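Local coordinates for protein CPI (Ascaris lumbricoides, PDB 4IT7) that probably inhibits cysteine proteases, as a roundworm member of the cystatin family, at residues Gly24-Arg29 / Leu60-Ala65; Gln28-Ala33 / Gln88-Ala93; Val92-Lys97 / Asn101-Thr106. All coordinates share one frame; numbering follows the deposited sequence.

Contact 1: Gly24-Arg29 / Leu60-Ala65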
# COMPACT_ATOMS: atom_id res chain seq x y z
N GLY A 24 -0.37 -3.02 -4.31
CA GLY A 24 -1.66 -3.65 -4.35
C GLY A 24 -1.87 -4.44 -3.09
O GLY A 24 -2.93 -4.40 -2.49
N LYS A 25 -0.83 -5.15 -2.68
CA LYS A 25 -0.92 -6.01 -1.52
C LYS A 25 -0.95 -5.15 -0.29
O LYS A 25 -1.66 -5.50 0.68
CB LYS A 25 0.21 -7.04 -1.45
CG LYS A 25 0.07 -8.24 -2.39
CD LYS A 25 1.18 -9.30 -2.21
CE LYS A 25 2.45 -8.93 -2.98
NZ LYS A 25 3.61 -9.90 -2.88
N ALA A 26 -0.22 -4.04 -0.30
CA ALA A 26 -0.20 -3.17 0.88
C ALA A 26 -1.60 -2.51 1.06
O ALA A 26 -2.07 -2.33 2.20
CB ALA A 26 0.88 -2.10 0.76
N LEU A 27 -2.29 -2.24 -0.05
CA LEU A 27 -3.66 -1.73 -0.01
C LEU A 27 -4.63 -2.72 0.66
O LEU A 27 -5.37 -2.32 1.54
CB LEU A 27 -4.19 -1.35 -1.40
CG LEU A 27 -5.56 -0.63 -1.28
CD1 LEU A 27 -5.48 0.80 -0.70
CD2 LEU A 27 -6.30 -0.66 -2.60
N GLN A 28 -4.62 -3.99 0.21
CA GLN A 28 -5.44 -5.00 0.84
C GLN A 28 -5.18 -5.06 2.34
O GLN A 28 -6.09 -5.17 3.14
CB GLN A 28 -5.12 -6.32 0.24
CG GLN A 28 -5.71 -6.56 -1.12
CD GLN A 28 -5.50 -8.01 -1.50
OE1 GLN A 28 -4.43 -8.56 -1.30
NE2 GLN A 28 -6.55 -8.67 -2.00
N ARG A 29 -3.93 -4.93 2.72
CA ARG A 29 -3.60 -4.88 4.13
C ARG A 29 -4.16 -3.62 4.82
O ARG A 29 -4.68 -3.68 5.91
CB ARG A 29 -2.08 -4.94 4.26
CG ARG A 29 -1.52 -6.04 5.12
CD ARG A 29 -1.54 -7.44 4.50
NE ARG A 29 -1.86 -7.51 3.07
CZ ARG A 29 -1.50 -8.52 2.25
NH1 ARG A 29 -1.86 -8.52 0.96
NH2 ARG A 29 -0.77 -9.54 2.73
N LEU A 60 7.22 2.03 0.74
CA LEU A 60 6.35 2.69 -0.21
C LEU A 60 5.58 3.78 0.49
O LEU A 60 5.24 3.64 1.67
CB LEU A 60 5.35 1.70 -0.87
CG LEU A 60 5.82 0.37 -1.44
CD1 LEU A 60 4.63 -0.48 -1.83
CD2 LEU A 60 6.74 0.59 -2.64
N GLU A 61 5.33 4.86 -0.25
CA GLU A 61 4.37 5.85 0.18
C GLU A 61 3.27 5.79 -0.83
O GLU A 61 3.50 5.97 -2.01
CB GLU A 61 4.96 7.24 0.12
CG GLU A 61 5.78 7.67 1.31
CD GLU A 61 6.34 9.07 1.06
OE1 GLU A 61 7.09 9.25 0.08
OE2 GLU A 61 6.01 10.00 1.81
N LEU A 62 2.06 5.55 -0.32
CA LEU A 62 0.88 5.42 -1.13
C LEU A 62 -0.04 6.57 -0.83
O LEU A 62 -0.28 6.90 0.34
CB LEU A 62 0.17 4.08 -0.81
CG LEU A 62 1.03 2.80 -0.98
CD1 LEU A 62 0.29 1.55 -0.54
CD2 LEU A 62 1.48 2.63 -2.42
N LEU A 63 -0.56 7.17 -1.89
CA LEU A 63 -1.62 8.16 -1.73
C LEU A 63 -2.93 7.42 -1.95
O LEU A 63 -3.15 6.85 -3.05
CB LEU A 63 -1.46 9.27 -2.80
CG LEU A 63 -2.59 10.29 -2.84
CD1 LEU A 63 -2.70 11.00 -1.49
CD2 LEU A 63 -2.38 11.28 -4.02
N ILE A 64 -3.81 7.42 -0.94
CA ILE A 64 -5.02 6.62 -1.03
C ILE A 64 -6.26 7.49 -0.83
O ILE A 64 -6.20 8.50 -0.12
CB ILE A 64 -5.01 5.38 -0.05
CG1 ILE A 64 -5.24 5.82 1.40
CG2 ILE A 64 -3.69 4.58 -0.18
CD1 ILE A 64 -5.70 4.70 2.31
N ALA A 65 -7.38 7.06 -1.43
CA ALA A 65 -8.66 7.77 -1.28
C ALA A 65 -9.80 6.84 -0.91
O ALA A 65 -9.78 5.70 -1.34
CB ALA A 65 -9.02 8.53 -2.56
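Just before A26, which meets L62 across the contact, the carbonyl oxygen K25 O has three donors around it, all from R29. The backbone R29 N gives the usual helical bond to K25 O at 3.1 Å. The guanidinium adds two weak ones: NH1 of R29 lies 3.0 Å from K25 O and its NE 3.1 Å, both badly bent, at 122° and 123°. This folds the arginine back along its own helix, while K25 reaches out to a salt bridge with E103. The side chains that meet the strand are all apolar, consistent with the cystatin core, where one helix lies across a curved antiparallel sheet. A26 aims its methyl at the sheet, and CB comes to 3.9 Å from CD1 of L62, one prong of that leucine's fork. One residue on, L27 starts out along the side of the contact and then swings in: with CG anti to the backbone N (chi1 -172°), CD1 arrives 4.2 Å from CG2 of I64, the branch methyl of a beta-branched strand residue. L60 also points at the helix but finds A23 and I19, nearer its start. V92, on the next strand, shares the A26 methyl. Between 24-29 and 60-65 the contact, 146 Å² of buried surface, is van der Waals only: apolar and non-directional, with the polar bonds of K25 and R29 made apart from it.

Contact 2: Gln28-Ala33 / Gln88-Ala93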
# COMPACT_ATOMS: atom_id res chain seq x y z
N GLN A 28 -4.62 -3.99 0.21
CA GLN A 28 -5.44 -5.00 0.84
C GLN A 28 -5.18 -5.06 2.34
O GLN A 28 -6.09 -5.17 3.14
CB GLN A 28 -5.12 -6.32 0.24
CG GLN A 28 -5.71 -6.56 -1.12
CD GLN A 28 -5.50 -8.01 -1.50
OE1 GLN A 28 -4.43 -8.56 -1.30
NE2 GLN A 28 -6.55 -8.67 -2.00
N ARG A 29 -3.93 -4.93 2.72
CA ARG A 29 -3.60 -4.88 4.13
C ARG A 29 -4.16 -3.62 4.82
O ARG A 29 -4.68 -3.68 5.91
CB ARG A 29 -2.08 -4.94 4.26
CG ARG A 29 -1.52 -6.04 5.12
CD ARG A 29 -1.54 -7.44 4.50
NE ARG A 29 -1.86 -7.51 3.07
CZ ARG A 29 -1.50 -8.52 2.25
NH1 ARG A 29 -1.86 -8.52 0.96
NH2 ARG A 29 -0.77 -9.54 2.73
N ILE A 30 -4.04 -2.45 4.21
CA ILE A 30 -4.60 -1.24 4.81
C ILE A 30 -6.10 -1.44 4.99
O ILE A 30 -6.60 -1.24 6.07
CB ILE A 30 -4.34 0.01 3.90
CG1 ILE A 30 -2.83 0.28 3.80
CG2 ILE A 30 -5.14 1.22 4.38
CD1 ILE A 30 -2.42 1.21 2.66
N ASN A 31 -6.78 -1.93 3.99
CA ASN A 31 -8.22 -2.08 4.06
C ASN A 31 -8.66 -3.11 5.11
O ASN A 31 -9.65 -2.86 5.84
CB ASN A 31 -8.80 -2.41 2.65
CG ASN A 31 -9.05 -1.13 1.81
OD1 ASN A 31 -9.30 -0.04 2.36
ND2 ASN A 31 -8.97 -1.26 0.51
N ALA A 32 -7.93 -4.24 5.20
CA ALA A 32 -8.20 -5.35 6.18
C ALA A 32 -8.08 -4.91 7.63
O ALA A 32 -8.90 -5.28 8.49
CB ALA A 32 -7.31 -6.56 5.90
N ALA A 33 -7.09 -4.06 7.90
CA ALA A 33 -6.79 -3.56 9.24
C ALA A 33 -7.49 -2.23 9.65
O ALA A 33 -7.59 -1.91 10.84
CB ALA A 33 -5.30 -3.39 9.35
N GLN A 88 -5.42 9.98 2.10
CA GLN A 88 -4.36 9.78 3.08
C GLN A 88 -3.09 9.38 2.39
O GLN A 88 -3.12 8.93 1.23
CB GLN A 88 -4.75 8.71 4.05
CG GLN A 88 -5.81 9.16 5.02
CD GLN A 88 -6.21 8.03 5.91
OE1 GLN A 88 -7.06 7.24 5.55
NE2 GLN A 88 -5.59 7.94 7.08
N ILE A 89 -1.97 9.58 3.09
CA ILE A 89 -0.66 9.06 2.71
C ILE A 89 -0.22 8.05 3.76
O ILE A 89 -0.15 8.34 4.98
CB ILE A 89 0.42 10.13 2.58
CG1 ILE A 89 -0.00 11.14 1.51
CG2 ILE A 89 1.75 9.48 2.17
CD1 ILE A 89 0.79 12.42 1.57
N CYS A 90 0.02 6.85 3.28
CA CYS A 90 0.39 5.75 4.14
C CYS A 90 1.79 5.35 3.71
O CYS A 90 2.05 5.22 2.50
CB CYS A 90 -0.60 4.62 3.95
SG CYS A 90 -2.34 5.04 4.30
N THR A 91 2.68 5.28 4.71
CA THR A 91 3.99 4.67 4.62
C THR A 91 3.86 3.17 5.00
O THR A 91 3.30 2.79 6.05
CB THR A 91 4.96 5.42 5.54
OG1 THR A 91 4.96 6.79 5.15
CG2 THR A 91 6.39 4.87 5.42
N VAL A 92 4.32 2.33 4.08
CA VAL A 92 4.21 0.89 4.16
C VAL A 92 5.61 0.32 3.92
O VAL A 92 6.31 0.78 2.99
CB VAL A 92 3.28 0.31 3.08
CG1 VAL A 92 2.99 -1.16 3.37
CG2 VAL A 92 1.98 1.07 2.99
N ALA A 93 6.02 -0.64 4.76
CA ALA A 93 7.27 -1.37 4.63
C ALA A 93 6.96 -2.83 4.34
O ALA A 93 6.13 -3.49 5.01
CB ALA A 93 8.13 -1.21 5.87
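I30 meets C90 and V92 through a single methyl, CD1, which makes the closest-packed part of this contact, at normal van der Waals distance. With CG1 anti to the carbonyl carbon (chi1 -64°) and CD1 extended beyond it (chi2 164°), the side chain stands straight out from the helix. Its tip comes to 4.1 Å from C90 CB and 4.2 Å from C90 SG, lying against the flank of the cysteine. Two residues along the strand, V92 adds one branch, CG2, at 4.4 Å from I30 CD1. The isoleucine is thus met by two residues, i and i+2, on the same face of the strand; all three are buried. The loose side is the outer half of the helix turn: Q28, A32 and A33 are exposed and take no part in the contact, leaving a join of 99 Å² that has no hydrogen bond across it. The sulfur touched by I30 is also tied covalently, in a disulfide with C110. That bond links strand 88-97 to the edge strand 102-112, whose I107 also packs on I30. I64 and L62 of strand 56-70 lie against C90 and V92, I64 touching I30 as well, and N31 OD1 accepts a hydrogen bond from the backbone N of Q40, so this end of helix 17-33 has partners on strands 38-51, 56-70, 88-97 and 102-112.

Contact 3: Val92-Lys97 / Asn101-Thr106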
# COMPACT_ATOMS: atom_id res chain seq x y z
N VAL A 92 4.32 2.33 4.08
CA VAL A 92 4.21 0.89 4.16
C VAL A 92 5.61 0.32 3.92
O VAL A 92 6.31 0.78 2.99
CB VAL A 92 3.28 0.31 3.08
CG1 VAL A 92 2.99 -1.16 3.37
CG2 VAL A 92 1.98 1.07 2.99
N ALA A 93 6.02 -0.64 4.76
CA ALA A 93 7.27 -1.37 4.63
C ALA A 93 6.96 -2.83 4.34
O ALA A 93 6.13 -3.49 5.01
CB ALA A 93 8.13 -1.21 5.87
N ILE A 94 7.55 -3.32 3.26
CA ILE A 94 7.44 -4.71 2.96
C ILE A 94 8.80 -5.41 2.99
O ILE A 94 9.78 -4.95 2.36
CB ILE A 94 6.61 -5.01 1.71
CG1 ILE A 94 7.34 -6.01 0.90
CG2 ILE A 94 6.14 -3.75 0.97
CD1 ILE A 94 6.42 -7.14 0.50
N TRP A 95 8.84 -6.49 3.76
CA TRP A 95 10.07 -7.19 4.09
C TRP A 95 10.01 -8.60 3.58
O TRP A 95 9.12 -9.37 3.95
CB TRP A 95 10.29 -7.17 5.59
CG TRP A 95 11.65 -7.64 5.98
CD1 TRP A 95 12.79 -7.69 5.17
CD2 TRP A 95 12.09 -8.12 7.29
NE1 TRP A 95 13.86 -8.15 5.88
CE2 TRP A 95 13.50 -8.45 7.15
CE3 TRP A 95 11.46 -8.32 8.53
CZ2 TRP A 95 14.25 -8.95 8.23
CZ3 TRP A 95 12.22 -8.81 9.60
CH2 TRP A 95 13.58 -9.12 9.45
N GLU A 96 10.95 -8.92 2.68
CA GLU A 96 11.00 -10.25 2.08
C GLU A 96 12.27 -11.05 2.37
O GLU A 96 13.39 -10.56 2.19
CB GLU A 96 10.78 -10.22 0.59
CG GLU A 96 9.79 -9.21 0.13
CD GLU A 96 10.01 -8.89 -1.33
OE1 GLU A 96 9.76 -9.77 -2.14
OE2 GLU A 96 10.44 -7.77 -1.66
N LYS A 97 12.06 -12.29 2.79
CA LYS A 97 13.16 -13.22 3.04
C LYS A 97 12.82 -14.53 2.39
O LYS A 97 12.26 -15.42 3.05
CB LYS A 97 13.34 -13.41 4.55
CG LYS A 97 13.92 -12.18 5.20
CD LYS A 97 14.18 -12.40 6.67
CE LYS A 97 12.86 -12.49 7.42
NZ LYS A 97 13.10 -12.36 8.89
N ASN A 101 10.77 -18.28 3.08
CA ASN A 101 9.54 -18.11 2.36
C ASN A 101 8.66 -17.00 2.98
O ASN A 101 7.45 -17.16 3.09
CB ASN A 101 8.81 -19.44 2.36
CG ASN A 101 7.86 -19.54 1.21
OD1 ASN A 101 6.65 -19.43 1.40
ND2 ASN A 101 8.40 -19.72 -0.00
N PHE A 102 9.31 -15.92 3.42
CA PHE A 102 8.73 -14.94 4.32
C PHE A 102 8.44 -13.59 3.59
O PHE A 102 9.32 -13.00 2.90
CB PHE A 102 9.70 -14.84 5.50
CG PHE A 102 9.50 -13.67 6.44
CD1 PHE A 102 9.11 -13.90 7.76
CD2 PHE A 102 9.76 -12.34 6.03
CE1 PHE A 102 8.95 -12.84 8.67
CE2 PHE A 102 9.59 -11.30 6.92
CZ PHE A 102 9.20 -11.55 8.25
N GLU A 103 7.20 -13.12 3.68
CA GLU A 103 6.90 -11.78 3.19
C GLU A 103 6.01 -11.13 4.20
O GLU A 103 4.88 -11.55 4.38
CB GLU A 103 6.25 -11.81 1.82
CG GLU A 103 5.66 -10.48 1.39
CD GLU A 103 4.95 -10.58 0.05
OE1 GLU A 103 3.72 -10.42 -0.01
OE2 GLU A 103 5.62 -10.85 -0.96
N GLU A 104 6.55 -10.13 4.88
CA GLU A 104 5.85 -9.40 5.90
C GLU A 104 5.57 -7.93 5.47
O GLU A 104 6.51 -7.14 5.21
CB GLU A 104 6.67 -9.43 7.18
CG GLU A 104 6.28 -8.38 8.22
CD GLU A 104 7.14 -8.44 9.49
OE1 GLU A 104 6.94 -9.38 10.29
OE2 GLU A 104 8.01 -7.55 9.71
N ILE A 105 4.28 -7.58 5.38
CA ILE A 105 3.86 -6.19 5.05
C ILE A 105 3.44 -5.43 6.33
O ILE A 105 2.49 -5.82 6.98
CB ILE A 105 2.72 -6.21 4.01
CG1 ILE A 105 3.25 -6.74 2.70
CG2 ILE A 105 2.18 -4.80 3.76
CD1 ILE A 105 2.17 -7.15 1.73
N THR A 106 4.16 -4.37 6.65
CA THR A 106 3.90 -3.52 7.82
C THR A 106 3.35 -2.17 7.37
O THR A 106 4.02 -1.44 6.64
CB THR A 106 5.21 -3.26 8.57
OG1 THR A 106 5.72 -4.52 9.03
CG2 THR A 106 5.00 -2.34 9.72
O HOH W 1 7.33 -5.53 7.02
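F102 turns its edge to W95 and a face to K97, and K97 CE also lies over a face of the W95 ring. The F102 edge and the W95 six-membered ring make a T-shaped pair with centroids 5.4 Å apart and planes at 78°. K97 runs alongside the phenylalanine and bends at chi3 (-70°), which lays CE over one F102 face, 3.4 Å from CD2. The K97 ammonium NZ then sits 4.1 Å from the F102 centroid, 11° off the ring normal, a cation-pi contact. E104 OE2 approaches the W95 ring at its edge, 3.7 Å from CE3. On the opposite face of the hairpin I94 CD1 and I105 CG1 pack at 3.9 Å, and E103 turns to a salt bridge with K25. Hydrogen-bonded pairs A93-T106, W95-E104 and K97-F102 hold the antiparallel strands; N101 and F102 facing K97 form a G1 bulge beside the turn. In cystatins this second hairpin loop belongs to the wedge that enters the protease cleft. The W95 NE1-A54 O hydrogen bond links strand 88-97 to the QVVAG loop, while V92, I94 and I105 face helix 17-33, and strand 56-70 bonds to the far side of strand 88-97.

How the contacts relate
Contacts 1 and 2 are neighbours, centres about 5 Å apart, both made by helix 17-33 on one antiparallel sheet and sharing Q28 and R29; they use adjacent strands, 56-70 and 88-97. Contact 3 lies farther out, about 14 Å from contact 1 and 13 Å from contact 2 between centres, where strand 88-97 pairs with edge strand 102-112. V92 and A93 belong to contacts 2 and 3 alike. Along the chain the helix comes first, then strands 56-70, 88-97 and 102-112. The first two contacts thus fasten the helix to the sheet, and the third extends that platform toward the hairpin loop that probably meets the target protease.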